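Local coordinates for protein Baccell_00875 (Bacteroides cellulosilyticus DSM 14838, PDB 5NO8) that probably acts as a polysaccharide lyase that removes the rhamnose caps, linked to glucuronic acid, from complex arabinogalactan proteins, at residues G392-L396 and R447-W453; V454-F459 and D473-L478; K468-T472 and S502-M508; I494-L500 and L515-F519. One frame throughout, in Å; residues are numbered along the deposited sequence.

In the fold
All four contacts lie in the helical part of the chain. Contact 1 comes first. It brings the loop before helix 396-409 to the start of helix 448-465, closing a span that holds helices 396-409 and 412-429. Contact 2 follows in series and pairs helix 448-465 with helix 469-485 as a hairpin. Contact 3 joins the start of helix 469-485 to the end of helix 496-505. Contact 4 packs helix 496-505 against helix 509-529. No contact nests in another, but contact 3 crosses both contact 2 and contact 4. Contact 2 touches the other three, and Phe459, Leu478 and Leu515 touch across neighbouring contacts. Contact 1 also touches contact 4 through Met452.

Contact 1 of 4, residues G392-L396 and R447-W453; sequences GAERL and RGYNYMW
Arg447 NH1 donates to Glu394 OE2 at 2.8 Å, on the syn side of that oxygen. Arg447 NH2 donates to Glu394 OE1 at 2.9 Å, with an N-H...O angle of 165°. The salt bridge is therefore end-on and two-pronged. It is not flat: the carboxylate and guanidinium planes are turned 40° apart, and NH2 meets OE1 from above the carboxylate plane. Arg447 gets there with a long straight chain, its CG anti to the backbone N (chi1 169°). NH2 also makes a weak bond to Asn450 OD1.

Ala393 fills the corner beside this pair. Its CB lies 3.3 Å from Asn450 OD1 and sits at the edge of the guanidinium. Glu394 bends at chi2, and its CG rests 3.6 Å from Trp453 CH2. Further along, Leu396 CB meets Trp453 CB at 3.8 Å. A water joins the backbones, donating to Ala393 O and Asn450 O, and lies in plane at the edge of the indole.

Arg447 NE forms a second salt bridge, to Glu537. Arg447 is thus held between two acids in a buried setting, which should leave its guanidinium little freedom to turn and joins the loop to the start of helix 448-465 through a charged pair.

Contact 2 of 4, residues V454-F459 and D473-L478; sequences VAELYF and DGYKTL
The Phe459 ring lies with one face on Gly474 CA, a CH-pi contact of 3.9 Å to the ring centroid. Leu478 CD1 meets the ring edge, 3.8 Å from Phe459 CE2. The ring leaves no room for a side chain at Gly474, where a CB would clash with Phe459 CE1. Val454 O lies 3.5 Å above one face of the Tyr458 ring, offset toward the rim. Thr477 OG1 is at the edge of this ring, 3.7 Å from Tyr458 CE2. Asp473 CB comes obliquely to Tyr458 CD2 at 3.5 Å.

With residues this small, the helix axes approach to 8.1 Å and run antiparallel at 164°. Ala455 CB meets Leu478 CD2 at 3.7 Å.

Thr477 OG1 sits beside its own backbone N (chi1 -60°) and donates back to Asp473 O at 2.7 Å. Thr477 N reaches that oxygen from the opposite face of its plane. OG1 also bonds Gln430 NE2. A valine here removes the hydroxyl, and would probably cost Asp473 O one of its two donors and leave Gln430 NE2 without this acceptor.

Gln430 takes the Tyr458 hydroxyl too. Helix 412-429 lies against Val454 and Tyr458, helix 509-529 receives Leu478, and helix 496-505 packs on Phe459.

Contact 3 of 4, residues K468-T472 and S502-M508; sequences KQFVT and SLKEAGM
A Schellman motif ends helix 496-505, and the turn that carries it packs through Ala506 and Met508 against the first turn of helix 469-485. Gly507 takes the positive phi of the motif (75°). The two bonds back into the last turn are Met508 N to Leu503 O, 3.0 Å, and Gly507 N to Lys504 O. Met508 stands at the N-cap position of helix 509-529, so the contact packs the turn between helices 496-505 and 509-529 against helix 469-485.

Val471 is the centre of the packing, and its two methyls divide the work. CG1 is anti to the backbone N (chi1 -178°) and meets Leu503 CD2 at 3.5 Å and Met508 SD at 3.8 Å. CG2 turns to Ala506 CB, 4.1 Å away.

Lys468 lies along the outer side, at the surface. Its extended chain passes Ala506 CB with CG and brings NZ to Ala506 O, where it forms a weak hydrogen bond of 3.2 Å. The carbonyl stands at the C-terminal end of a helix, a place that would probably suit a positive charge.

Leu503 also touches Leu515 of helix 509-529, and Ser502 touches Phe459 of helix 448-465. The straight Met508 chain crosses Thr472 at about a right angle. It ends with Met508 CE 3.6 Å from Lys468 O and 3.3 Å from Thr472 OG1.

Contact 4 of 4, residues I494-L500 and L515-F519; sequences IPVRLGL and LRNDF
Helix segments 496-500 and 515-519, whose CA atoms come nearest at Val496 and Phe519 and at Leu500 and Arg516, run nearly antiparallel at 163°, their axes 10.9 Å apart at closest approach. Ahead of the first, Pro495 is the centre of an inverse gamma turn, closed by Val496 N to Ile494 O at 2.9 Å. Pro495 is also at the N-cap position.

Phe519 fills the gap between the backbones. Its CG is anti to the carbonyl carbon (chi1 -68°), and the ring reaches the first turn of helix 496-505. Val496 CG2 stands over the centre of one face, a CH-pi contact of 4.0 Å to the centroid, almost on the ring normal. The other Val496 methyl, CG1, meets Phe519 CD2 at 3.9 Å. Leu500 CG lies at the ring edge, 4.0 Å from Phe519 CE2, while Ile494 CG2 comes obliquely to Phe519 CE1 at 3.8 Å. An alanine here takes the ring away, and would probably open a gap that leaves Val496, Ile494 and Leu500 without their shared partner.

Leu500 continues the packing with CD2, which lies 4.1 Å from Leu515 CD2 and also touches Arg516 N and CB.

Other helices close round the pair. Phe551 of helix 542-559 meets Ile494 and Val496. Phe482 of helix 469-485 touches Leu515 and Phe519, and Met452 of helix 448-465 lies on Ile494.

Contact 1 of 4, residues G392-L396 and R447-W453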
loop_
_atom_site.group_PDB
_atom_site.type_symbol
_atom_site.label_atom_id
_atom_site.label_comp_id
_atom_site.label_asym_id
_atom_site.label_seq_id
_atom_site.Cartn_x
_atom_site.Cartn_y
_atom_site.Cartn_z
ATOM N N GLY A 392 14.775 -19.139 -0.686
ATOM C CA GLY A 392 15.130 -18.545 0.597
ATOM C C GLY A 392 14.597 -17.129 0.703
ATOM O O GLY A 392 13.506 -16.825 0.182
ATOM N N ALA A 393 15.373 -16.261 1.350
ATOM C CA ALA A 393 15.047 -14.843 1.501
ATOM C C ALA A 393 13.646 -14.662 2.111
ATOM O O ALA A 393 13.366 -15.234 3.168
ATOM C CB ALA A 393 15.202 -14.103 0.168
ATOM N N GLU A 394 12.752 -13.933 1.446
ATOM C CA GLU A 394 11.452 -13.648 2.038
ATOM C C GLU A 394 10.590 -14.900 2.234
ATOM O O GLU A 394 9.602 -14.834 2.971
ATOM C CB GLU A 394 10.652 -12.671 1.159
ATOM C CG GLU A 394 11.056 -11.219 1.241
ATOM C CD GLU A 394 12.203 -10.817 0.327
ATOM O OE1 GLU A 394 12.926 -11.687 -0.243
ATOM O OE2 GLU A 394 12.377 -9.587 0.185
ATOM N N ARG A 395 10.905 -15.996 1.544
ATOM C CA ARG A 395 10.168 -17.273 1.722
ATOM C C ARG A 395 10.336 -17.884 3.125
ATOM O O ARG A 395 9.536 -18.743 3.515
ATOM C CB ARG A 395 10.539 -18.306 0.657
ATOM C CG ARG A 395 9.768 -18.259 -0.660
ATOM C CD ARG A 395 9.854 -16.930 -1.380
ATOM N NE ARG A 395 11.224 -16.638 -1.815
ATOM C CZ ARG A 395 11.636 -15.458 -2.271
ATOM N NH1 ARG A 395 10.781 -14.428 -2.385
ATOM N NH2 ARG A 395 12.916 -15.297 -2.619
ATOM N N LEU A 396 11.329 -17.429 3.888
ATOM C CA LEU A 396 11.418 -17.692 5.338
ATOM C C LEU A 396 10.136 -17.412 6.130
ATOM O O LEU A 396 9.896 -18.056 7.149
ATOM C CB LEU A 396 12.585 -16.948 5.992
ATOM C CG LEU A 396 13.968 -17.630 5.951
ATOM C CD1 LEU A 396 13.997 -18.750 7.000
ATOM C CD2 LEU A 396 14.338 -18.182 4.586
ATOM N N ARG A 447 22.740 -10.869 1.275
ATOM C CA ARG A 447 21.857 -9.713 1.481
ATOM C C ARG A 447 21.422 -9.625 2.942
ATOM O O ARG A 447 20.943 -10.602 3.503
ATOM C CB ARG A 447 20.654 -9.909 0.555
ATOM C CG ARG A 447 19.451 -9.008 0.738
ATOM C CD ARG A 447 18.319 -9.590 -0.085
ATOM N NE ARG A 447 17.127 -8.757 -0.185
ATOM C CZ ARG A 447 15.861 -9.212 -0.135
ATOM N NH1 ARG A 447 14.857 -8.354 -0.295
ATOM N NH2 ARG A 447 15.583 -10.513 0.083
ATOM N N GLY A 448 21.548 -8.446 3.544
ATOM C CA GLY A 448 21.392 -8.286 4.995
ATOM C C GLY A 448 20.014 -8.642 5.525
ATOM O O GLY A 448 19.883 -9.138 6.642
ATOM N N TYR A 449 18.996 -8.371 4.717
ATOM C CA TYR A 449 17.598 -8.672 5.064
ATOM C C TYR A 449 17.440 -10.141 5.422
ATOM O O TYR A 449 16.732 -10.481 6.379
ATOM C CB TYR A 449 16.661 -8.346 3.883
ATOM C CG TYR A 449 16.453 -6.863 3.598
ATOM C CD1 TYR A 449 15.681 -6.081 4.449
ATOM C CD2 TYR A 449 16.985 -6.253 2.446
ATOM C CE1 TYR A 449 15.462 -4.732 4.202
ATOM C CE2 TYR A 449 16.751 -4.893 2.175
ATOM C CZ TYR A 449 15.991 -4.141 3.066
ATOM O OH TYR A 449 15.745 -2.804 2.861
ATOM N N ASN A 450 18.118 -11.011 4.679
ATOM C CA ASN A 450 17.881 -12.441 4.776
ATOM C C ASN A 450 18.283 -12.990 6.138
ATOM O O ASN A 450 17.679 -13.961 6.602
ATOM C CB ASN A 450 18.618 -13.207 3.673
ATOM C CG ASN A 450 18.161 -12.827 2.279
ATOM O OD1 ASN A 450 17.130 -12.164 2.095
ATOM N ND2 ASN A 450 18.916 -13.271 1.277
ATOM N N TYR A 451 19.262 -12.360 6.787
ATOM C CA TYR A 451 19.780 -12.834 8.081
ATOM C C TYR A 451 18.778 -12.678 9.222
ATOM O O TYR A 451 18.751 -13.496 10.151
ATOM C CB TYR A 451 21.038 -12.063 8.468
ATOM C CG TYR A 451 22.245 -12.391 7.616
ATOM C CD1 TYR A 451 22.323 -11.957 6.289
ATOM C CD2 TYR A 451 23.315 -13.136 8.139
ATOM C CE1 TYR A 451 23.418 -12.256 5.502
ATOM C CE2 TYR A 451 24.428 -13.436 7.360
ATOM C CZ TYR A 451 24.478 -12.994 6.042
ATOM O OH TYR A 451 25.560 -13.283 5.245
ATOM N N MET A 452 18.007 -11.590 9.193
ATOM C CA MET A 452 17.019 -11.324 10.248
ATOM C C MET A 452 15.943 -12.385 10.262
ATOM O O MET A 452 15.481 -12.782 11.325
ATOM C CB MET A 452 16.345 -9.975 10.050
ATOM C CG MET A 452 17.279 -8.777 10.054
ATOM S SD MET A 452 18.442 -8.774 11.449
ATOM C CE MET A 452 19.841 -9.635 10.757
ATOM N N TRP A 453 15.544 -12.805 9.071
ATOM C CA TRP A 453 14.433 -13.745 8.908
ATOM C C TRP A 453 14.880 -15.158 9.253
ATOM O O TRP A 453 14.139 -15.898 9.899
ATOM C CB TRP A 453 13.874 -13.673 7.495
ATOM C CG TRP A 453 13.389 -12.293 7.125
ATOM C CD1 TRP A 453 12.777 -11.377 7.947
ATOM C CD2 TRP A 453 13.498 -11.677 5.842
ATOM N NE1 TRP A 453 12.488 -10.241 7.243
ATOM C CE2 TRP A 453 12.922 -10.395 5.949
ATOM C CE3 TRP A 453 14.018 -12.088 4.609
ATOM C CZ2 TRP A 453 12.848 -9.514 4.858
ATOM C CZ3 TRP A 453 13.958 -11.211 3.531
ATOM C CH2 TRP A 453 13.365 -9.939 3.664
HETATM O O HOH W 1 16.161 -15.330 4.563
#

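Contact 2 of 4, residues V454-F459 and D473-L478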
loop_
_atom_site.group_PDB
_atom_site.type_symbol
_atom_site.label_atom_id
_atom_site.label_comp_id
_atom_site.label_asym_id
_atom_site.label_seq_id
_atom_site.Cartn_x
_atom_site.Cartn_y
_atom_site.Cartn_z
ATOM N N VAL A 454 16.104 -15.517 8.856
ATOM C CA VAL A 454 16.697 -16.775 9.298
ATOM C C VAL A 454 16.829 -16.815 10.817
ATOM O O VAL A 454 16.497 -17.818 11.424
ATOM C CB VAL A 454 18.057 -17.053 8.616
ATOM C CG1 VAL A 454 18.791 -18.212 9.311
ATOM C CG2 VAL A 454 17.829 -17.397 7.170
ATOM N N ALA A 455 17.314 -15.744 11.431
ATOM C CA ALA A 455 17.433 -15.672 12.881
ATOM C C ALA A 455 16.094 -15.768 13.589
ATOM O O ALA A 455 15.956 -16.463 14.603
ATOM C CB ALA A 455 18.114 -14.392 13.291
ATOM N N GLU A 456 15.101 -15.064 13.059
ATOM C CA GLU A 456 13.756 -15.168 13.594
ATOM C C GLU A 456 13.334 -16.617 13.574
ATOM O O GLU A 456 12.874 -17.114 14.589
ATOM C CB GLU A 456 12.754 -14.323 12.797
ATOM C CG GLU A 456 11.293 -14.606 13.149
ATOM C CD GLU A 456 10.539 -13.499 13.854
ATOM O OE1 GLU A 456 10.933 -12.305 13.801
ATOM O OE2 GLU A 456 9.481 -13.833 14.455
ATOM N N LEU A 457 13.501 -17.295 12.448
ATOM C CA LEU A 457 13.106 -18.699 12.360
ATOM C C LEU A 457 13.753 -19.510 13.482
ATOM O O LEU A 457 13.071 -20.267 14.194
ATOM C CB LEU A 457 13.419 -19.316 11.004
ATOM C CG LEU A 457 13.151 -20.819 10.894
ATOM C CD1 LEU A 457 11.655 -21.135 10.936
ATOM C CD2 LEU A 457 13.761 -21.433 9.667
ATOM N N TYR A 458 15.064 -19.337 13.661
ATOM C CA TYR A 458 15.775 -20.142 14.664
ATOM C C TYR A 458 15.294 -19.865 16.075
ATOM O O TYR A 458 15.037 -20.810 16.823
ATOM C CB TYR A 458 17.314 -19.973 14.543
ATOM C CG TYR A 458 17.955 -20.479 13.273
ATOM C CD1 TYR A 458 17.403 -21.489 12.509
ATOM C CD2 TYR A 458 19.187 -19.959 12.853
ATOM C CE1 TYR A 458 18.024 -21.950 11.357
ATOM C CE2 TYR A 458 19.817 -20.417 11.718
ATOM C CZ TYR A 458 19.249 -21.403 10.973
ATOM O OH TYR A 458 19.866 -21.852 9.840
ATOM N N PHE A 459 15.112 -18.604 16.454
ATOM C CA PHE A 459 14.613 -18.301 17.779
ATOM C C PHE A 459 13.193 -18.862 17.995
ATOM O O PHE A 459 12.890 -19.380 19.075
ATOM C CB PHE A 459 14.625 -16.813 18.071
ATOM C CG PHE A 459 16.005 -16.191 18.130
ATOM C CD1 PHE A 459 16.994 -16.700 18.968
ATOM C CD2 PHE A 459 16.292 -15.046 17.386
ATOM C CE1 PHE A 459 18.246 -16.088 19.040
ATOM C CE2 PHE A 459 17.536 -14.443 17.438
ATOM C CZ PHE A 459 18.514 -14.959 18.282
ATOM N N ASP A 473 22.242 -20.669 17.126
ATOM C CA ASP A 473 22.214 -20.403 15.691
ATOM C C ASP A 473 21.564 -19.056 15.363
ATOM O O ASP A 473 22.049 -18.339 14.482
ATOM C CB ASP A 473 21.512 -21.542 14.923
ATOM C CG ASP A 473 22.267 -22.873 15.019
ATOM O OD1 ASP A 473 23.429 -22.882 15.476
ATOM O OD2 ASP A 473 21.695 -23.917 14.662
ATOM N N GLY A 474 20.492 -18.710 16.074
ATOM C CA GLY A 474 19.871 -17.393 15.932
ATOM C C GLY A 474 20.851 -16.266 16.253
ATOM O O GLY A 474 21.052 -15.341 15.455
ATOM N N TYR A 475 21.465 -16.374 17.422
ATOM C CA TYR A 475 22.454 -15.408 17.900
ATOM C C TYR A 475 23.650 -15.253 16.947
ATOM O O TYR A 475 24.038 -14.123 16.640
ATOM C CB TYR A 475 22.912 -15.807 19.307
ATOM C CG TYR A 475 24.149 -15.095 19.792
ATOM C CD1 TYR A 475 24.074 -13.794 20.278
ATOM C CD2 TYR A 475 25.394 -15.739 19.792
ATOM C CE1 TYR A 475 25.210 -13.135 20.740
ATOM C CE2 TYR A 475 26.534 -15.087 20.248
ATOM C CZ TYR A 475 26.428 -13.796 20.728
ATOM O OH TYR A 475 27.550 -13.133 21.159
ATOM N N LYS A 476 24.194 -16.376 16.472
ATOM C CA LYS A 476 25.364 -16.407 15.563
ATOM C C LYS A 476 25.054 -15.909 14.144
ATOM O O LYS A 476 25.915 -15.344 13.459
ATOM C CB LYS A 476 25.943 -17.827 15.461
ATOM N N THR A 477 23.828 -16.156 13.696
ATOM C CA THR A 477 23.336 -15.558 12.470
ATOM C C THR A 477 23.298 -14.036 12.599
ATOM O O THR A 477 23.739 -13.323 11.690
ATOM C CB THR A 477 21.959 -16.126 12.096
ATOM O OG1 THR A 477 22.080 -17.533 11.912
ATOM C CG2 THR A 477 21.414 -15.476 10.798
ATOM N N LEU A 478 22.779 -13.530 13.710
ATOM C CA LEU A 478 22.745 -12.098 13.923
ATOM C C LEU A 478 24.159 -11.501 14.022
ATOM O O LEU A 478 24.403 -10.399 13.517
ATOM C CB LEU A 478 21.921 -11.728 15.149
ATOM C CG LEU A 478 20.405 -11.951 15.032
ATOM C CD1 LEU A 478 19.750 -11.594 16.352
ATOM C CD2 LEU A 478 19.827 -11.129 13.878
#

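Contact 3 of 4, residues K468-T472 and S502-M508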
loop_
_atom_site.group_PDB
_atom_site.type_symbol
_atom_site.label_atom_id
_atom_site.label_comp_id
_atom_site.label_asym_id
_atom_site.label_seq_id
_atom_site.Cartn_x
_atom_site.Cartn_y
_atom_site.Cartn_z
ATOM N N LYS A 468 18.303 -25.733 22.787
ATOM C CA LYS A 468 19.115 -24.517 22.941
ATOM C C LYS A 468 20.038 -24.199 21.763
ATOM O O LYS A 468 20.422 -23.039 21.599
ATOM C CB LYS A 468 19.913 -24.533 24.252
ATOM C CG LYS A 468 19.054 -24.343 25.491
ATOM C CD LYS A 468 19.895 -24.428 26.760
ATOM C CE LYS A 468 19.017 -24.286 27.982
ATOM N NZ LYS A 468 19.834 -24.199 29.214
ATOM N N GLN A 469 20.362 -25.185 20.936
ATOM C CA GLN A 469 21.179 -24.959 19.741
ATOM C C GLN A 469 20.524 -23.973 18.748
ATOM O O GLN A 469 21.212 -23.228 18.077
ATOM C CB GLN A 469 21.502 -26.283 19.028
ATOM C CG GLN A 469 22.451 -26.186 17.828
ATOM C CD GLN A 469 23.844 -25.670 18.203
ATOM O OE1 GLN A 469 24.426 -26.109 19.195
ATOM N NE2 GLN A 469 24.384 -24.740 17.400
ATOM N N PHE A 470 19.196 -23.973 18.664
ATOM C CA PHE A 470 18.498 -22.950 17.867
ATOM C C PHE A 470 18.763 -21.507 18.313
ATOM O O PHE A 470 18.855 -20.602 17.484
ATOM C CB PHE A 470 16.987 -23.229 17.857
ATOM C CG PHE A 470 16.598 -24.353 16.970
ATOM C CD1 PHE A 470 16.777 -24.263 15.615
ATOM C CD2 PHE A 470 16.024 -25.508 17.491
ATOM C CE1 PHE A 470 16.419 -25.288 14.775
ATOM C CE2 PHE A 470 15.670 -26.540 16.652
ATOM C CZ PHE A 470 15.873 -26.430 15.291
ATOM N N VAL A 471 18.882 -21.290 19.610
ATOM C CA VAL A 471 19.133 -19.983 20.151
ATOM C C VAL A 471 20.573 -19.571 19.793
ATOM O O VAL A 471 20.838 -18.405 19.461
ATOM C CB VAL A 471 18.936 -19.955 21.668
ATOM C CG1 VAL A 471 19.158 -18.560 22.227
ATOM C CG2 VAL A 471 17.536 -20.466 22.042
ATOM N N THR A 472 21.496 -20.531 19.886
ATOM C CA THR A 472 22.882 -20.300 19.454
ATOM C C THR A 472 22.937 -19.916 17.971
ATOM O O THR A 472 23.573 -18.926 17.617
ATOM C CB THR A 472 23.773 -21.536 19.756
ATOM O OG1 THR A 472 23.828 -21.711 21.173
ATOM C CG2 THR A 472 25.185 -21.384 19.182
ATOM N N SER A 502 14.699 -15.222 24.030
ATOM C CA SER A 502 15.185 -16.578 23.817
ATOM C C SER A 502 16.537 -16.816 24.545
ATOM O O SER A 502 16.744 -17.867 25.162
ATOM C CB SER A 502 15.320 -16.848 22.324
ATOM O OG SER A 502 14.052 -16.706 21.701
ATOM N N LEU A 503 17.427 -15.831 24.464
ATOM C CA LEU A 503 18.685 -15.846 25.231
ATOM C C LEU A 503 18.469 -15.835 26.745
ATOM O O LEU A 503 19.134 -16.585 27.440
ATOM C CB LEU A 503 19.591 -14.689 24.803
ATOM C CG LEU A 503 20.161 -14.841 23.392
ATOM C CD1 LEU A 503 20.732 -13.531 22.868
ATOM C CD2 LEU A 503 21.216 -15.938 23.295
ATOM N N LYS A 504 17.553 -15.008 27.252
ATOM C CA LYS A 504 17.213 -15.002 28.681
ATOM C C LYS A 504 16.673 -16.368 29.118
ATOM O O LYS A 504 17.163 -16.929 30.104
ATOM C CB LYS A 504 16.223 -13.884 29.041
ATOM N N GLU A 505 15.730 -16.924 28.346
ATOM C CA GLU A 505 15.109 -18.226 28.658
ATOM C C GLU A 505 16.072 -19.403 28.559
ATOM O O GLU A 505 15.956 -20.358 29.321
ATOM C CB GLU A 505 13.904 -18.508 27.744
ATOM C CG GLU A 505 12.680 -17.657 28.050
ATOM C CD GLU A 505 11.551 -17.774 27.009
ATOM O OE1 GLU A 505 11.728 -18.400 25.925
ATOM O OE2 GLU A 505 10.464 -17.212 27.289
ATOM N N ALA A 506 16.996 -19.347 27.607
ATOM C CA ALA A 506 18.003 -20.379 27.459
ATOM C C ALA A 506 19.142 -20.236 28.479
ATOM O O ALA A 506 20.028 -21.083 28.511
ATOM C CB ALA A 506 18.564 -20.382 26.050
ATOM N N GLY A 507 19.134 -19.164 29.275
ATOM C CA GLY A 507 20.156 -18.938 30.293
ATOM C C GLY A 507 21.501 -18.484 29.753
ATOM O O GLY A 507 22.483 -18.513 30.485
ATOM N N MET A 508 21.555 -18.043 28.496
ATOM C CA MET A 508 22.821 -17.674 27.844
ATOM C C MET A 508 23.131 -16.207 28.135
ATOM O O MET A 508 22.891 -15.320 27.303
ATOM C CB MET A 508 22.738 -17.940 26.348
ATOM C CG MET A 508 22.637 -19.406 26.009
ATOM S SD MET A 508 22.147 -19.623 24.293
ATOM C CE MET A 508 22.369 -21.392 24.083
#

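Contact 4 of 4, residues I494-L500 and L515-F519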
loop_
_atom_site.group_PDB
_atom_site.type_symbol
_atom_site.label_atom_id
_atom_site.label_comp_id
_atom_site.label_asym_id
_atom_site.label_seq_id
_atom_site.Cartn_x
_atom_site.Cartn_y
_atom_site.Cartn_z
ATOM N N ILE A 494 13.869 -7.037 12.570
ATOM C CA ILE A 494 15.034 -7.378 13.387
ATOM C C ILE A 494 14.432 -7.960 14.675
ATOM O O ILE A 494 13.643 -7.283 15.321
ATOM C CB ILE A 494 15.887 -6.137 13.689
ATOM C CG1 ILE A 494 16.482 -5.583 12.382
ATOM C CG2 ILE A 494 16.991 -6.491 14.688
ATOM C CD1 ILE A 494 16.975 -4.153 12.488
ATOM N N PRO A 495 14.740 -9.229 15.008
ATOM C CA PRO A 495 14.035 -9.882 16.120
ATOM C C PRO A 495 14.571 -9.519 17.528
ATOM O O PRO A 495 15.137 -10.371 18.227
ATOM C CB PRO A 495 14.209 -11.371 15.796
ATOM C CG PRO A 495 15.520 -11.435 15.096
ATOM C CD PRO A 495 15.616 -10.177 14.287
ATOM N N VAL A 496 14.368 -8.271 17.938
ATOM C CA VAL A 496 14.923 -7.757 19.194
ATOM C C VAL A 496 14.339 -8.449 20.435
ATOM O O VAL A 496 15.062 -9.050 21.227
ATOM C CB VAL A 496 14.747 -6.225 19.298
ATOM C CG1 VAL A 496 15.179 -5.684 20.656
ATOM C CG2 VAL A 496 15.508 -5.525 18.182
ATOM N N ARG A 497 13.028 -8.345 20.610
ATOM C CA ARG A 497 12.363 -8.958 21.751
ATOM C C ARG A 497 12.486 -10.470 21.734
ATOM O O ARG A 497 12.741 -11.084 22.780
ATOM C CB ARG A 497 10.888 -8.600 21.797
ATOM C CG ARG A 497 10.619 -7.133 21.969
ATOM C CD ARG A 497 9.256 -6.901 22.593
ATOM N NE ARG A 497 9.299 -7.082 24.043
ATOM C CZ ARG A 497 8.256 -6.947 24.857
ATOM N NH1 ARG A 497 7.044 -6.657 24.387
ATOM N NH2 ARG A 497 8.425 -7.122 26.159
ATOM N N LEU A 498 12.301 -11.056 20.555
ATOM C CA LEU A 498 12.334 -12.507 20.399
ATOM C C LEU A 498 13.742 -13.052 20.707
ATOM O O LEU A 498 13.893 -14.008 21.460
ATOM C CB LEU A 498 11.934 -12.886 18.984
ATOM C CG LEU A 498 12.035 -14.352 18.590
ATOM C CD1 LEU A 498 11.151 -15.237 19.462
ATOM C CD2 LEU A 498 11.680 -14.491 17.130
ATOM N N GLY A 499 14.754 -12.449 20.105
ATOM C CA GLY A 499 16.135 -12.885 20.309
ATOM C C GLY A 499 16.578 -12.766 21.762
ATOM O O GLY A 499 17.107 -13.730 22.334
ATOM N N LEU A 500 16.377 -11.610 22.359
ATOM C CA LEU A 500 16.743 -11.411 23.770
ATOM C C LEU A 500 15.948 -12.278 24.746
ATOM O O LEU A 500 16.519 -12.778 25.725
ATOM C CB LEU A 500 16.607 -9.950 24.184
ATOM C CG LEU A 500 17.569 -8.971 23.506
ATOM C CD1 LEU A 500 17.288 -7.584 24.032
ATOM C CD2 LEU A 500 19.021 -9.365 23.738
ATOM N N LEU A 515 24.473 -9.374 22.575
ATOM C CA LEU A 515 23.448 -9.038 21.581
ATOM C C LEU A 515 22.736 -7.748 21.948
ATOM O O LEU A 515 22.512 -6.909 21.085
ATOM C CB LEU A 515 22.437 -10.173 21.425
ATOM C CG LEU A 515 21.456 -10.007 20.255
ATOM C CD1 LEU A 515 22.185 -9.953 18.925
ATOM C CD2 LEU A 515 20.431 -11.142 20.270
ATOM N N ARG A 516 22.407 -7.578 23.220
ATOM C CA ARG A 516 21.801 -6.351 23.697
ATOM C C ARG A 516 22.671 -5.123 23.378
ATOM O O ARG A 516 22.159 -4.081 22.942
ATOM C CB ARG A 516 21.492 -6.466 25.190
ATOM C CG ARG A 516 20.884 -5.223 25.818
ATOM C CD ARG A 516 20.284 -5.557 27.162
ATOM N NE ARG A 516 19.911 -4.357 27.907
ATOM C CZ ARG A 516 18.924 -4.274 28.800
ATOM N NH1 ARG A 516 18.160 -5.326 29.101
ATOM N NH2 ARG A 516 18.691 -3.112 29.410
ATOM N N ASN A 517 23.986 -5.258 23.565
ATOM C CA ASN A 517 24.920 -4.190 23.214
ATOM C C ASN A 517 24.942 -3.920 21.707
ATOM O O ASN A 517 25.038 -2.763 21.294
ATOM C CB ASN A 517 26.356 -4.513 23.699
ATOM C CG ASN A 517 26.513 -4.478 25.213
ATOM O OD1 ASN A 517 27.469 -5.057 25.733
ATOM N ND2 ASN A 517 25.603 -3.808 25.928
ATOM N N ASP A 518 24.873 -4.973 20.898
ATOM C CA ASP A 518 24.766 -4.823 19.435
ATOM C C ASP A 518 23.492 -4.062 19.037
ATOM O O ASP A 518 23.542 -3.152 18.198
ATOM C CB ASP A 518 24.793 -6.173 18.714
ATOM C CG ASP A 518 26.181 -6.809 18.667
ATOM O OD1 ASP A 518 27.192 -6.121 18.911
ATOM O OD2 ASP A 518 26.257 -8.013 18.350
ATOM N N PHE A 519 22.369 -4.418 19.647
ATOM C CA PHE A 519 21.122 -3.700 19.378
ATOM C C PHE A 519 21.203 -2.240 19.831
ATOM O O PHE A 519 20.702 -1.351 19.137
ATOM C CB PHE A 519 19.905 -4.375 20.029
ATOM C CG PHE A 519 19.541 -5.715 19.444
ATOM C CD1 PHE A 519 19.722 -6.014 18.101
ATOM C CD2 PHE A 519 18.970 -6.687 20.261
ATOM C CE1 PHE A 519 19.366 -7.256 17.585
ATOM C CE2 PHE A 519 18.598 -7.915 19.748
ATOM C CZ PHE A 519 18.795 -8.200 18.413
#